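Local coordinates for protein putative arsenate reductase (Streptococcus mutans UA159, PDB 3FZ4) that is a possible arsenate reductase of the ArsC family, probably working through a redox-active cysteine pair, at residues A[12-16]-A[96-100]; A[18-23]-A[111-116]. The protein carries 1 engineered substitution. All coordinates share one frame; numbering follows the deposited sequence.

Contact 1: A[12-16]-A[96-100]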
loop_
_atom_site.group_PDB
_atom_site.type_symbol
_atom_site.label_atom_id
_atom_site.label_comp_id
_atom_site.label_asym_id
_atom_site.label_seq_id
_atom_site.Cartn_x
_atom_site.Cartn_y
_atom_site.Cartn_z
ATOM N N LYS A 12 -4.194 13.661 -1.833
ATOM C CA LYS A 12 -4.117 14.231 -0.481
ATOM C C LYS A 12 -3.328 13.276 0.392
ATOM O O LYS A 12 -3.874 12.503 1.202
ATOM C CB LYS A 12 -5.505 14.472 0.109
ATOM C CG LYS A 12 -5.465 15.295 1.397
ATOM C CD LYS A 12 -6.835 15.455 2.073
ATOM C CE LYS A 12 -6.669 15.801 3.554
ATOM N NZ LYS A 12 -6.135 17.166 3.777
ATOM N N CYS A 13 -2.024 13.299 0.189
ATOM C CA CYS A 13 -1.151 12.345 0.875
ATOM C C CYS A 13 0.226 12.958 0.888
ATOM O O CYS A 13 0.968 12.910 -0.098
ATOM C CB CYS A 13 -1.118 11.018 0.126
ATOM S SG CYS A 13 0.001 9.776 0.821
ATOM N N SER A 14 0.598 13.531 2.025
ATOM C CA SER A 14 1.886 14.205 2.056
ATOM C C SER A 14 3.077 13.234 1.955
ATOM O O SER A 14 4.135 13.577 1.342
ATOM C CB SER A 14 1.992 15.070 3.309
ATOM O OG SER A 14 2.087 14.259 4.449
ATOM N N THR A 15 2.922 12.039 2.522
ATOM C CA THR A 15 4.031 11.069 2.462
ATOM C C THR A 15 4.186 10.605 1.038
ATOM O O THR A 15 5.303 10.394 0.574
ATOM C CB THR A 15 3.929 9.781 3.360
ATOM O OG1 THR A 15 2.641 9.171 3.190
ATOM C CG2 THR A 15 4.243 10.067 4.841
ATOM N N CYS A 16 3.074 10.436 0.315
ATOM C CA CYS A 16 3.170 10.060 -1.098
ATOM C C CYS A 16 3.915 11.101 -1.930
ATOM O O CYS A 16 4.696 10.754 -2.798
ATOM C CB CYS A 16 1.796 9.885 -1.745
ATOM S SG CYS A 16 0.740 8.671 -0.956
ATOM N N LYS A 96 -2.958 1.257 3.450
ATOM C CA LYS A 96 -1.832 2.112 3.797
ATOM C C LYS A 96 -1.216 2.659 2.503
ATOM O O LYS A 96 -1.104 1.908 1.519
ATOM C CB LYS A 96 -0.824 1.248 4.535
ATOM C CG LYS A 96 0.420 1.962 4.965
ATOM C CD LYS A 96 0.127 3.090 5.923
ATOM C CE LYS A 96 1.415 3.555 6.566
ATOM N NZ LYS A 96 1.283 4.811 7.348
ATOM N N ARG A 97 -0.779 3.916 2.519
ATOM C CA ARG A 97 -0.155 4.499 1.316
ATOM C C ARG A 97 1.009 5.377 1.774
ATOM O O ARG A 97 1.017 5.822 2.931
ATOM C CB ARG A 97 -1.157 5.322 0.490
ATOM C CG ARG A 97 -1.857 6.370 1.326
ATOM C CD ARG A 97 -2.749 7.226 0.496
ATOM N NE ARG A 97 -3.232 8.376 1.246
ATOM C CZ ARG A 97 -4.450 8.479 1.764
ATOM N NH1 ARG A 97 -4.778 9.594 2.402
ATOM N NH2 ARG A 97 -5.332 7.501 1.614
ATOM N N PRO A 98 2.003 5.594 0.922
ATOM C CA PRO A 98 2.170 4.942 -0.380
ATOM C C PRO A 98 2.529 3.468 -0.285
ATOM O O PRO A 98 2.906 2.964 0.788
ATOM C CB PRO A 98 3.324 5.710 -1.011
ATOM C CG PRO A 98 4.129 6.203 0.179
ATOM C CD PRO A 98 3.114 6.499 1.256
ATOM N N LEU A 99 2.427 2.774 -1.418
ATOM C CA LEU A 99 2.975 1.427 -1.550
ATOM C C LEU A 99 3.920 1.431 -2.725
ATOM O O LEU A 99 3.658 2.079 -3.744
ATOM C CB LEU A 99 1.905 0.404 -1.885
ATOM C CG LEU A 99 0.708 0.305 -0.968
ATOM C CD1 LEU A 99 -0.331 -0.645 -1.591
ATOM C CD2 LEU A 99 1.125 -0.177 0.421
ATOM N N LEU A 100 5.048 0.750 -2.554
ATOM C CA LEU A 100 5.981 0.503 -3.644
ATOM C C LEU A 100 6.054 -0.989 -3.894
ATOM O O LEU A 100 6.242 -1.768 -2.965
ATOM C CB LEU A 100 7.349 1.110 -3.325
ATOM C CG LEU A 100 8.323 1.174 -4.501
ATOM C CD1 LEU A 100 7.853 2.180 -5.524
ATOM C CD2 LEU A 100 9.727 1.502 -4.022
HETATM O O HOH W 1 2.356 7.023 4.969
#
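C16 SG lies against the P98 ring, 3.9 Å from its CD, and the same sulfur touches the aliphatic part of R97 at CD. This is the tightly packed half of the contact: P98 is buried, and the extended R97 chain from CG to NE runs past both cysteines. In the conformer described, T15 OG1 comes within 3.3 Å of P98 CD, the two side chains crossing at about a right angle. C13 SG, anti to its own backbone N (chi1 177°), is turned to meet the guanidinium at its edge, in plane, 3.5 Å from R97 NE. The two sulfurs are joined in a disulfide, C13 SG to C16 SG 2.2 Å. A CxxC pair at a helix start, with C13 at the N-cap, facing a proline that follows a cis peptide bond, recalls the redox site of thioredoxin-fold proteins, and a redox role is consistent with the ArsC family. Toward solvent the fit loosens. R97 NH1 reaches K12 O by a weak bond of 3.3 Å, bent to 131°, while the K12 side chain leads away. A water donates to R97 O at 2.7 Å and, in one modelled conformer, meets T15 OG1.

Contact 2: A[18-23]-A[111-116]. With NA (sodium ion), chain B; FMT (formic acid), chain E.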
loop_
_atom_site.group_PDB
_atom_site.type_symbol
_atom_site.label_atom_id
_atom_site.label_comp_id
_atom_site.label_asym_id
_atom_site.label_seq_id
_atom_site.Cartn_x
_atom_site.Cartn_y
_atom_site.Cartn_z
ATOM N N ARG A 18 6.308 13.164 -0.910
ATOM C CA ARG A 18 7.726 13.029 -0.567
ATOM C C ARG A 18 8.343 11.835 -1.273
ATOM O O ARG A 18 9.425 11.906 -1.832
ATOM C CB ARG A 18 7.866 12.805 0.933
ATOM C CG ARG A 18 7.620 14.043 1.774
ATOM C CD ARG A 18 7.591 13.782 3.281
ATOM N NE ARG A 18 8.752 13.101 3.834
ATOM C CZ ARG A 18 8.701 12.300 4.898
ATOM N NH1 ARG A 18 7.543 12.045 5.522
ATOM N NH2 ARG A 18 9.816 11.758 5.331
ATOM N N ALA A 19 7.634 10.705 -1.214
ATOM C CA ALA A 19 8.145 9.466 -1.791
ATOM C C ALA A 19 8.287 9.632 -3.320
ATOM O O ALA A 19 9.283 9.193 -3.917
ATOM C CB ALA A 19 7.213 8.335 -1.460
ATOM N N LYS A 20 7.284 10.234 -3.962
ATOM C CA LYS A 20 7.333 10.419 -5.425
ATOM C C LYS A 20 8.486 11.351 -5.798
ATOM O O LYS A 20 9.184 11.127 -6.794
ATOM C CB LYS A 20 5.990 10.954 -5.931
ATOM C CG LYS A 20 5.824 10.803 -7.452
ATOM C CD LYS A 20 4.474 11.390 -7.887
ATOM C CE LYS A 20 3.971 10.857 -9.209
ATOM N NZ LYS A 20 2.553 11.318 -9.371
ATOM N N ALA A 21 8.708 12.385 -4.988
ATOM C CA ALA A 21 9.838 13.276 -5.247
ATOM C C ALA A 21 11.142 12.485 -5.209
ATOM O O ALA A 21 12.054 12.767 -5.991
ATOM C CB ALA A 21 9.883 14.460 -4.262
ATOM N N GLU A 22 11.291 11.548 -4.248
ATOM C CA GLU A 22 12.513 10.748 -4.212
ATOM C C GLU A 22 12.645 9.855 -5.442
ATOM O O GLU A 22 13.747 9.756 -6.014
ATOM C CB GLU A 22 12.601 9.929 -2.934
ATOM C CG GLU A 22 13.954 9.267 -2.826
ATOM C CD GLU A 22 14.069 8.226 -1.734
ATOM O OE1 GLU A 22 13.044 7.903 -1.098
ATOM O OE2 GLU A 22 15.206 7.704 -1.581
ATOM N N LEU A 23 11.553 9.202 -5.851
ATOM C CA LEU A 23 11.616 8.404 -7.092
ATOM C C LEU A 23 12.073 9.246 -8.274
ATOM O O LEU A 23 12.873 8.792 -9.088
ATOM C CB LEU A 23 10.275 7.774 -7.393
ATOM C CG LEU A 23 9.822 6.681 -6.451
ATOM C CD1 LEU A 23 8.359 6.288 -6.714
ATOM C CD2 LEU A 23 10.748 5.488 -6.533
ATOM N N TYR A 111 6.268 5.360 4.185
ATOM C CA TYR A 111 7.478 6.090 3.825
ATOM C C TYR A 111 8.251 6.471 5.098
ATOM O O TYR A 111 8.513 7.634 5.375
ATOM C CB TYR A 111 7.135 7.301 2.935
ATOM C CG TYR A 111 8.337 7.874 2.239
ATOM C CD1 TYR A 111 9.083 7.125 1.355
ATOM C CD2 TYR A 111 8.724 9.185 2.474
ATOM C CE1 TYR A 111 10.213 7.674 0.709
ATOM C CE2 TYR A 111 9.812 9.726 1.830
ATOM C CZ TYR A 111 10.566 8.962 0.968
ATOM O OH TYR A 111 11.644 9.536 0.340
ATOM N N ARG A 112 8.582 5.460 5.888
ATOM C CA ARG A 112 9.355 5.669 7.122
ATOM C C ARG A 112 10.832 5.756 6.872
ATOM O O ARG A 112 11.559 6.302 7.706
ATOM C CB ARG A 112 9.126 4.527 8.107
ATOM C CG ARG A 112 7.717 4.406 8.513
ATOM C CD ARG A 112 7.543 3.415 9.650
ATOM N NE ARG A 112 7.773 3.969 11.021
ATOM C CZ ARG A 112 8.881 3.759 11.743
ATOM N NH1 ARG A 112 9.866 2.991 11.279
ATOM N NH2 ARG A 112 8.993 4.265 12.960
ATOM N N THR A 113 11.285 5.211 5.741
ATOM C CA THR A 113 12.691 5.157 5.369
ATOM C C THR A 113 12.775 5.501 3.880
ATOM O O THR A 113 11.833 5.265 3.127
ATOM C CB THR A 113 13.315 3.760 5.614
ATOM O OG1 THR A 113 12.506 2.788 4.950
ATOM C CG2 THR A 113 13.366 3.428 7.101
ATOM N N ALA A 114 13.903 6.042 3.446
ATOM C CA ALA A 114 14.108 6.456 2.040
ATOM C C ALA A 114 14.125 5.243 1.110
ATOM O O ALA A 114 14.712 4.198 1.437
ATOM C CB ALA A 114 15.430 7.195 1.946
ATOM N N TYR A 115 13.522 5.390 -0.071
ATOM C CA TYR A 115 13.503 4.314 -1.046
ATOM C C TYR A 115 14.907 3.923 -1.498
ATOM O O TYR A 115 15.134 2.776 -1.898
ATOM C CB TYR A 115 12.686 4.726 -2.263
ATOM C CG TYR A 115 11.191 4.729 -2.077
ATOM C CD1 TYR A 115 10.565 3.937 -1.100
ATOM C CD2 TYR A 115 10.404 5.510 -2.918
ATOM C CE1 TYR A 115 9.188 3.926 -0.989
ATOM C CE2 TYR A 115 9.032 5.448 -2.837
ATOM C CZ TYR A 115 8.428 4.662 -1.874
ATOM O OH TYR A 115 7.052 4.651 -1.835
ATOM N N GLU A 116 15.827 4.867 -1.506
ATOM C CA GLU A 116 17.152 4.548 -2.009
ATOM C C GLU A 116 17.783 3.386 -1.259
ATOM O O GLU A 116 18.557 2.623 -1.877
ATOM C CB GLU A 116 18.070 5.775 -1.932
ATOM C CG GLU A 116 19.418 5.526 -2.588
ATOM C CD GLU A 116 20.311 6.744 -2.700
ATOM O OE1 GLU A 116 19.813 7.885 -2.560
ATOM O OE2 GLU A 116 21.524 6.506 -2.907
HETATM NA NA NA B . 6.083 2.890 -0.047
HETATM C C FMT E . 11.194 9.438 5.193
HETATM O O1 FMT E . 11.800 8.397 4.988
HETATM O O2 FMT E . 10.186 9.548 5.897
#
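Y111 and E22 meet at the heart of this contact, where the loop after strand 105-109 folds back over helix 14-26, the helix that follows the CxxC pair in this thioredoxin-like fold. The Y111 ring lies over A19, whose CB sits 3.8 Å from the ring centroid, 19° off the normal, in a CH-pi contact. On the opposite face is a formic acid molecule, probably from the crystallisation liquor; in the conformer described, Y111 CD2 lies over one face of the R18 guanidinium. The E22 chain, with CG anti to the backbone N (chi1 -172°) and extended beyond it, carries the carboxylate to the loop, where it takes three hydrogen bonds. OE1 accepts two of them, from Y111 OH at 2.6 Å and from Y115 N at 2.8 Å, arriving from opposite faces of the carboxylate plane; the amide comes in on the syn side. OE2 receives E116 N at 2.9 Å from above that plane. The carboxylate thus holds the start of the 3-10 turn at Y115 and E116 while fixing the rotation of the Y111 hydroxyl. Y115, third by buried surface, packs its ring on L23, L23 CD2 to Y115 CD2 3.6 Å, and against A19 CB. Its far end completes a sodium site with Q108 and G110, the ion lying in the ring plane, 2.7 Å from Y115 OH.

Helix 14-26 supplies one segment to each contact: its first turn, bearing the disulfide, goes to contact 1, and the residues just beyond go to contact 2. With centres about 10 Å apart, the two contacts touch directly. P98 bridges them, its CG lying 4.1 Å from A19 CB and 3.9 Å from Y115 OH, so the cis-proline that faces C16 also backs onto the tyrosine of the sodium site. L100 CB reaches Y115 OH at the same 3.9 Å, and T15 CB approaches Y111 CB at 4.1 Å. The sodium ion, about 4 Å from the nearest P98 side-chain atom, lies beyond that ring, 7.9 Å from C16 SG, and does not touch the disulfide.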